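Local atomic coordinates of 2-hydroxychromene-2-carboxylate isomerase (PDB entry 2IMF), a protein that catalyses the reversible, glutathione-dependent isomerisation of 2-hydroxychromene-2-carboxylate to trans-o-hydroxybenzylidenepyruvate in the naphthalene degradation pathway. Residues L10-Y15 and V65-W70; N18-K23 and Q72-P77. All blocks are in the same frame, centred on the assembly; numbering follows the deposited sequence.

Interaction 1: L10-Y15 and V65-W70; sequences LSPFSY and VDLQRW. With GSH (glutathione), chain E; TOM (4-(2-methoxyphenyl)-2-oxobut-3-enoic acid), chain F.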
loop_
_atom_site.group_PDB
_atom_site.type_symbol
_atom_site.label_atom_id
_atom_site.label_comp_id
_atom_site.label_asym_id
_atom_site.label_seq_id
_atom_site.Cartn_x
_atom_site.Cartn_y
_atom_site.Cartn_z
ATOM N N LEU A 10 12.286 5.165 -11.636
ATOM C CA LEU A 10 12.141 3.669 -11.651
ATOM C C LEU A 10 10.810 3.204 -11.150
ATOM O O LEU A 10 10.453 2.054 -11.342
ATOM C CB LEU A 10 13.244 2.945 -10.861
ATOM C CG LEU A 10 13.246 3.131 -9.355
ATOM C CD1 LEU A 10 12.229 2.204 -8.654
ATOM C CD2 LEU A 10 14.600 2.761 -8.826
ATOM N N SER A 11 10.029 4.090 -10.496
ATOM C CA SER A 11 8.836 3.664 -9.739
ATOM C C SER A 11 7.545 3.774 -10.510
ATOM O O SER A 11 7.141 4.871 -10.817
ATOM C CB SER A 11 8.804 4.490 -8.468
ATOM O OG SER A 11 7.539 4.373 -7.775
ATOM N N PRO A 12 6.904 2.633 -10.762
ATOM C CA PRO A 12 5.618 2.706 -11.466
ATOM C C PRO A 12 4.503 3.312 -10.603
ATOM O O PRO A 12 3.593 3.889 -11.157
ATOM C CB PRO A 12 5.313 1.228 -11.808
ATOM C CG PRO A 12 6.037 0.440 -10.740
ATOM C CD PRO A 12 7.330 1.238 -10.427
ATOM N N PHE A 13 4.560 3.169 -9.278
ATOM C CA PHE A 13 3.587 3.860 -8.448
ATOM C C PHE A 13 3.815 5.355 -8.516
ATOM O O PHE A 13 2.839 6.132 -8.425
ATOM C CB PHE A 13 3.703 3.289 -7.034
ATOM C CG PHE A 13 3.155 1.868 -6.954
ATOM C CD1 PHE A 13 1.792 1.619 -7.020
ATOM C CD2 PHE A 13 4.026 0.821 -6.858
ATOM C CE1 PHE A 13 1.296 0.331 -6.956
ATOM C CE2 PHE A 13 3.539 -0.518 -6.771
ATOM C CZ PHE A 13 2.187 -0.735 -6.849
ATOM N N SER A 14 5.043 5.792 -8.751
ATOM C CA SER A 14 5.310 7.212 -8.956
ATOM C C SER A 14 4.795 7.745 -10.285
ATOM O O SER A 14 4.354 8.908 -10.378
ATOM C CB SER A 14 6.788 7.528 -8.817
ATOM O OG SER A 14 7.237 7.308 -7.485
ATOM N N TYR A 15 4.811 6.876 -11.330
ATOM C CA TYR A 15 4.287 7.220 -12.618
ATOM C C TYR A 15 2.813 7.479 -12.420
ATOM O O TYR A 15 2.267 8.500 -12.899
ATOM C CB TYR A 15 4.469 6.032 -13.545
ATOM C CG TYR A 15 3.620 6.060 -14.773
ATOM C CD1 TYR A 15 3.797 7.045 -15.753
ATOM C CD2 TYR A 15 2.692 5.044 -14.999
ATOM C CE1 TYR A 15 3.018 6.992 -16.965
ATOM C CE2 TYR A 15 1.945 4.979 -16.190
ATOM C CZ TYR A 15 2.112 6.006 -17.131
ATOM O OH TYR A 15 1.392 6.032 -18.321
ATOM N N VAL A 65 -0.523 -6.680 -11.512
ATOM C CA VAL A 65 -1.947 -6.639 -11.646
ATOM C C VAL A 65 -2.512 -5.344 -11.042
ATOM O O VAL A 65 -3.363 -4.612 -11.585
ATOM C CB VAL A 65 -2.605 -7.911 -11.059
ATOM C CG1 VAL A 65 -4.088 -7.794 -11.078
ATOM C CG2 VAL A 65 -2.119 -9.144 -11.842
ATOM N N ASP A 66 -2.075 -4.993 -9.824
ATOM C CA ASP A 66 -2.490 -3.759 -9.154
ATOM C C ASP A 66 -2.186 -2.574 -10.045
ATOM O O ASP A 66 -3.019 -1.661 -10.233
ATOM C CB ASP A 66 -1.703 -3.659 -7.830
ATOM C CG ASP A 66 -2.246 -2.574 -6.930
ATOM O OD1 ASP A 66 -3.465 -2.281 -6.884
ATOM O OD2 ASP A 66 -1.411 -1.846 -6.336
ATOM N N LEU A 67 -0.958 -2.546 -10.584
ATOM C CA LEU A 67 -0.573 -1.446 -11.487
ATOM C C LEU A 67 -1.488 -1.315 -12.691
ATOM O O LEU A 67 -1.877 -0.220 -13.031
ATOM C CB LEU A 67 0.885 -1.599 -11.898
ATOM C CG LEU A 67 1.872 -1.331 -10.737
ATOM C CD1 LEU A 67 3.262 -1.858 -11.110
ATOM C CD2 LEU A 67 1.941 0.157 -10.357
ATOM N N GLN A 68 -1.840 -2.445 -13.304
ATOM C CA GLN A 68 -2.805 -2.347 -14.418
ATOM C C GLN A 68 -4.195 -1.884 -13.994
ATOM O O GLN A 68 -4.868 -1.155 -14.705
ATOM C CB GLN A 68 -2.938 -3.656 -15.143
ATOM C CG GLN A 68 -1.684 -4.023 -15.911
ATOM C CD GLN A 68 -1.194 -2.971 -16.931
ATOM O OE1 GLN A 68 -1.958 -2.456 -17.737
ATOM N NE2 GLN A 68 0.075 -2.630 -16.872
ATOM N N ARG A 69 -4.602 -2.296 -12.797
ATOM C CA ARG A 69 -5.899 -1.833 -12.312
ATOM C C ARG A 69 -5.890 -0.339 -12.173
ATOM O O ARG A 69 -6.814 0.365 -12.565
ATOM C CB ARG A 69 -6.268 -2.509 -10.972
ATOM C CG ARG A 69 -6.670 -3.942 -11.130
ATOM C CD ARG A 69 -6.524 -4.645 -9.747
ATOM N NE ARG A 69 -7.078 -5.987 -9.928
ATOM C CZ ARG A 69 -6.799 -7.000 -9.112
ATOM N NH1 ARG A 69 -6.090 -6.799 -8.004
ATOM N NH2 ARG A 69 -7.321 -8.207 -9.296
ATOM N N TRP A 70 -4.844 0.255 -11.615
ATOM C CA TRP A 70 -4.811 1.684 -11.502
ATOM C C TRP A 70 -4.655 2.403 -12.841
ATOM O O TRP A 70 -5.227 3.476 -13.012
ATOM C CB TRP A 70 -3.617 2.104 -10.601
ATOM C CG TRP A 70 -3.876 1.865 -9.124
ATOM C CD1 TRP A 70 -3.455 0.780 -8.396
ATOM C CD2 TRP A 70 -4.613 2.675 -8.241
ATOM N NE1 TRP A 70 -3.863 0.905 -7.094
ATOM C CE2 TRP A 70 -4.608 2.059 -6.968
ATOM C CE3 TRP A 70 -5.315 3.876 -8.404
ATOM C CZ2 TRP A 70 -5.263 2.647 -5.850
ATOM C CZ3 TRP A 70 -5.923 4.454 -7.308
ATOM C CH2 TRP A 70 -5.916 3.823 -6.063
HETATM N N1 GSH E . 0.716 1.053 -2.077
HETATM C CA1 GSH E . 1.588 1.874 -2.857
HETATM C C1 GSH E . 0.943 2.730 -3.886
HETATM O O11 GSH E . 1.581 3.652 -4.401
HETATM O O12 GSH E . -0.144 2.221 -4.238
HETATM C CB1 GSH E . 2.997 1.309 -2.996
HETATM C CG1 GSH E . 4.130 2.294 -3.279
HETATM C CD1 GSH E . 5.441 1.568 -3.391
HETATM O OE1 GSH E . 5.472 0.249 -3.231
HETATM N N2 GSH E . 6.539 2.231 -3.672
HETATM C CA2 GSH E . 7.875 1.652 -3.631
HETATM C C2 GSH E . 8.633 1.994 -2.423
HETATM O O2 GSH E . 8.623 3.276 -2.002
HETATM C CB2 GSH E . 8.657 2.171 -4.881
HETATM S SG2 GSH E . 8.035 1.450 -6.448
HETATM N N3 GSH E . 9.268 1.078 -1.750
HETATM C CA3 GSH E . 9.823 1.412 -0.439
HETATM C C3 GSH E . 9.141 0.556 0.603
HETATM O O31 GSH E . 9.465 0.729 1.792
HETATM O O32 GSH E . 8.312 -0.346 0.246
HETATM O O8 TOM F . 10.396 -2.811 -5.609
HETATM C C9 TOM F . 10.845 -1.672 -5.551
HETATM C C10 TOM F . 12.135 -1.331 -5.008
HETATM O O11 TOM F . 12.210 -1.355 -3.756
HETATM O O10 TOM F . 13.048 -0.955 -5.771
HETATM C C8 TOM F . 10.060 -0.463 -5.956
HETATM C C7 TOM F . 8.829 -0.462 -6.412
HETATM C C1 TOM F . 8.344 -1.292 -7.584
HETATM C C6 TOM F . 7.109 -1.882 -7.406
HETATM C C5 TOM F . 6.585 -2.686 -8.413
HETATM C C4 TOM F . 7.301 -2.816 -9.616
HETATM C C3 TOM F . 8.529 -2.219 -9.810
HETATM C C2 TOM F . 9.040 -1.435 -8.760
HETATM O O2 TOM F . 10.220 -0.781 -8.851
HETATM C C11 TOM F . 10.730 -0.743 -10.186
#

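Interaction 2: N18-K23 and Q72-P77; sequences NQRLSK and QLYGIP. With PO4 (phosphate ion), chain D.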
loop_
_atom_site.group_PDB
_atom_site.type_symbol
_atom_site.label_atom_id
_atom_site.label_comp_id
_atom_site.label_asym_id
_atom_site.label_seq_id
_atom_site.Cartn_x
_atom_site.Cartn_y
_atom_site.Cartn_z
ATOM N N ASN A 18 2.298 10.722 -10.408
ATOM C CA ASN A 18 2.538 11.908 -11.198
ATOM C C ASN A 18 1.399 12.190 -12.129
ATOM O O ASN A 18 1.092 13.369 -12.273
ATOM C CB ASN A 18 3.834 11.725 -11.990
ATOM C CG ASN A 18 4.146 12.920 -12.809
ATOM O OD1 ASN A 18 4.353 13.990 -12.259
ATOM N ND2 ASN A 18 4.051 12.775 -14.125
ATOM N N GLN A 19 0.804 11.172 -12.727
ATOM C CA GLN A 19 -0.344 11.428 -13.645
ATOM C C GLN A 19 -1.463 12.120 -12.865
ATOM O O GLN A 19 -2.059 13.097 -13.361
ATOM C CB GLN A 19 -0.861 10.058 -14.176
ATOM C CG GLN A 19 -2.261 10.031 -14.930
ATOM C CD GLN A 19 -2.223 10.784 -16.234
ATOM O OE1 GLN A 19 -1.167 11.014 -16.822
ATOM N NE2 GLN A 19 -3.396 11.155 -16.709
ATOM N N ARG A 20 -1.766 11.631 -11.653
ATOM C CA ARG A 20 -2.925 12.159 -10.937
ATOM C C ARG A 20 -2.570 13.526 -10.439
ATOM O O ARG A 20 -3.400 14.453 -10.550
ATOM C CB ARG A 20 -3.247 11.216 -9.793
ATOM C CG ARG A 20 -4.265 11.724 -8.767
ATOM C CD ARG A 20 -4.871 10.509 -8.210
ATOM N NE ARG A 20 -5.912 10.738 -7.182
ATOM C CZ ARG A 20 -6.604 9.746 -6.626
ATOM N NH1 ARG A 20 -6.371 8.446 -6.923
ATOM N NH2 ARG A 20 -7.462 10.051 -5.663
ATOM N N LEU A 21 -1.366 13.766 -9.915
ATOM C CA LEU A 21 -0.956 15.099 -9.494
ATOM C C LEU A 21 -0.951 16.088 -10.635
ATOM O O LEU A 21 -1.327 17.250 -10.421
ATOM C CB LEU A 21 0.403 15.096 -8.814
ATOM C CG LEU A 21 0.359 14.363 -7.475
ATOM C CD1 LEU A 21 1.831 13.969 -7.108
ATOM C CD2 LEU A 21 -0.220 15.342 -6.393
ATOM N N SER A 22 -0.518 15.678 -11.808
ATOM C CA SER A 22 -0.493 16.610 -12.965
ATOM C C SER A 22 -1.879 17.032 -13.313
ATOM O O SER A 22 -2.037 18.223 -13.641
ATOM C CB SER A 22 0.182 15.960 -14.131
ATOM O OG SER A 22 1.546 16.030 -13.849
ATOM N N LYS A 23 -2.848 16.112 -13.240
ATOM C CA LYS A 23 -4.255 16.495 -13.502
ATOM C C LYS A 23 -4.760 17.461 -12.479
ATOM O O LYS A 23 -5.553 18.351 -12.821
ATOM C CB LYS A 23 -5.181 15.298 -13.615
ATOM C CG LYS A 23 -4.921 14.502 -14.872
ATOM C CD LYS A 23 -6.136 13.757 -15.326
ATOM C CE LYS A 23 -5.877 13.155 -16.692
ATOM N NZ LYS A 23 -4.955 14.008 -17.543
ATOM N N GLN A 72 -5.833 1.438 -15.587
ATOM C CA GLN A 72 -7.204 1.421 -16.194
ATOM C C GLN A 72 -8.094 2.455 -15.549
ATOM O O GLN A 72 -8.808 3.170 -16.258
ATOM C CB GLN A 72 -7.857 0.066 -16.009
ATOM C CG GLN A 72 -7.224 -1.046 -16.777
ATOM C CD GLN A 72 -7.583 -1.056 -18.258
ATOM O OE1 GLN A 72 -6.703 -1.001 -19.129
ATOM N NE2 GLN A 72 -8.877 -1.135 -18.552
ATOM N N LEU A 73 -8.032 2.619 -14.214
ATOM C CA LEU A 73 -8.807 3.654 -13.549
ATOM C C LEU A 73 -8.441 4.996 -14.050
ATOM O O LEU A 73 -9.284 5.892 -14.173
ATOM C CB LEU A 73 -8.662 3.597 -12.030
ATOM C CG LEU A 73 -9.294 2.386 -11.323
ATOM C CD1 LEU A 73 -8.900 2.425 -9.837
ATOM C CD2 LEU A 73 -10.836 2.346 -11.480
ATOM N N TYR A 74 -7.145 5.218 -14.285
ATOM C CA TYR A 74 -6.667 6.538 -14.702
ATOM C C TYR A 74 -6.768 6.783 -16.220
ATOM O O TYR A 74 -6.578 7.927 -16.650
ATOM C CB TYR A 74 -5.200 6.706 -14.257
ATOM C CG TYR A 74 -4.973 6.909 -12.759
ATOM C CD1 TYR A 74 -6.009 6.815 -11.809
ATOM C CD2 TYR A 74 -3.682 7.208 -12.298
ATOM C CE1 TYR A 74 -5.757 7.024 -10.469
ATOM C CE2 TYR A 74 -3.429 7.409 -10.969
ATOM C CZ TYR A 74 -4.483 7.334 -10.035
ATOM O OH TYR A 74 -4.237 7.506 -8.695
ATOM N N GLY A 75 -7.041 5.749 -16.990
ATOM C CA GLY A 75 -7.126 5.855 -18.453
ATOM C C GLY A 75 -5.806 6.005 -19.158
ATOM O O GLY A 75 -5.757 6.648 -20.224
ATOM N N ILE A 76 -4.742 5.384 -18.641
ATOM C CA ILE A 76 -3.435 5.563 -19.218
ATOM C C ILE A 76 -2.789 4.193 -19.410
ATOM O O ILE A 76 -3.128 3.248 -18.712
ATOM C CB ILE A 76 -2.537 6.467 -18.310
ATOM C CG1 ILE A 76 -2.247 5.819 -16.931
ATOM C CG2 ILE A 76 -3.158 7.812 -18.127
ATOM C CD1 ILE A 76 -1.415 6.712 -16.002
ATOM N N PRO A 77 -1.807 4.047 -20.338
ATOM C CA PRO A 77 -1.067 2.801 -20.492
ATOM C C PRO A 77 -0.080 2.687 -19.342
ATOM O O PRO A 77 0.364 3.692 -18.778
ATOM C CB PRO A 77 -0.277 3.033 -21.814
ATOM C CG PRO A 77 -0.172 4.451 -21.953
ATOM C CD PRO A 77 -1.430 5.039 -21.375
HETATM P P PO4 D . -8.932 6.575 -4.980
HETATM O O1 PO4 D . -10.097 5.567 -4.968
HETATM O O2 PO4 D . -9.498 7.981 -4.778
HETATM O O3 PO4 D . -7.809 6.140 -4.069
HETATM O O4 PO4 D . -8.472 6.413 -6.387
#

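Interaction 1: L10-Y15 and V65-W70
Pro12 and Phe13, in the first turn of helix 12-28, pack on Leu67 of helix 57-74 in a buried, largely apolar contact beside the active site of this kappa class glutathione transferase. Leu67 divides its isopropyl group between the two residues. CD1 lies 3.6 Å from Pro12 CG, while CD2 sits over the Phe13 ring, 3.5 Å from its centroid and 15° off the normal, a CH-pi contact made slightly toward the rim. With CG anti to the carbonyl carbon, the chi1 of -71° brings the far end of the Phe13 ring to Leu67, and glutathione CB1 lies over the centre of the opposite face, so the ring is sandwiched between protein and cofactor. Asp66 OD2 meets the ring edge in plane, 3.5 Å from Phe13 CE1, where the partly positive C-H rim probably suits a carboxylate; the Phe13 ring and Asp66 carboxylate planes are 43° apart. That carboxylate is also held by a salt bridge from OD1 to Arg183 of the second subunit. Pro12 also meets the bound 4-(2-methoxyphenyl)-2-oxobut-3-enoic acid, whose ring atom C2 is 3.6 Å from Pro12 CD. Next to it Ser11, the N-cap residue and inferred nucleophile, places OG 3.2 Å from the glutathione sulfur SG2, and its hydroxyl is hydrogen-bonded to Ser14 OG (3.0 Å). As in other thioredoxin-fold transferases, the thiol thus lies at the start of the helix after the first strand. Helix 99-115 supplies Trp114 against Pro12, strand 2-7 precedes the segment, and Leu16, further along helix 12-28, continues the packing on Leu67.

Interaction 2: N18-K23 and Q72-P77
Arg20 leaves helix 12-28 with CG anti to the backbone N (chi1 169°) and runs extended from CG to NE, while Tyr74 turns its ring back from the last turn of helix 57-74 with CG anti to the carbonyl carbon; the two side chains meet nearly perpendicular. Arg20 NH1 donates a nearly straight hydrogen bond to Tyr74 OH, 2.9 Å long at 172°, with the oxygen close to the guanidinium plane. The planes of guanidinium and phenol ring are 74° apart, and Arg20 CD comes within 3.1 Å of Tyr74 OH, so the aliphatic arm packs close to the hydroxyl. Two further bonds occupy the end of the guanidinium: NH1 reaches phosphate O4 and NH2 reaches phosphate O2, each at 3.0 Å, the ion probably coming from the crystallisation liquor. Arg20 NE forms a salt bridge to Glu188, and Tyr74 OH is also hydrogen-bonded to Asn181 of the glutathione site, which links this surface contact to the cofactor pocket. Alongside this pair, Gln19 and Ile76 lie side by side, their chains running in opposite senses. In the conformer described, Gln19 CG touches Ile76 CD1 at 3.6 Å. Between Tyr74 and Ile76, Gly75 ends helix 57-74 in a Schellman motif, its positive phi letting the chain turn so that both neighbours face helix 12-28. On the other flanks of that helix, Leu21 and Asn18 rest on strands 2-7 and 31-36, Arg20 and Leu21 on helix 184-198, and Asn18 also on helix 99-115.

How the interactions relate
From the N terminus, the chain passes strand 2-7 and enters helix 12-28, which supplies 10-15 and then 18-23. It goes on through strand 31-36 and helix 39-46 before helix 57-74 runs beside helix 12-28 in roughly the same direction, and interaction 1 closes this excursion at 65-70. Interaction 2 closes its own loop at 72-77, so the two loops cross rather than nest. Both tie the same pair of helices, first beside the active site and then, about 10 Å further between centres, near the surface. Direct joints exist as well: Tyr15 OH lies 2.6 Å from Pro77 O, a probable hydrogen bond, and Trp70 packs on Arg20.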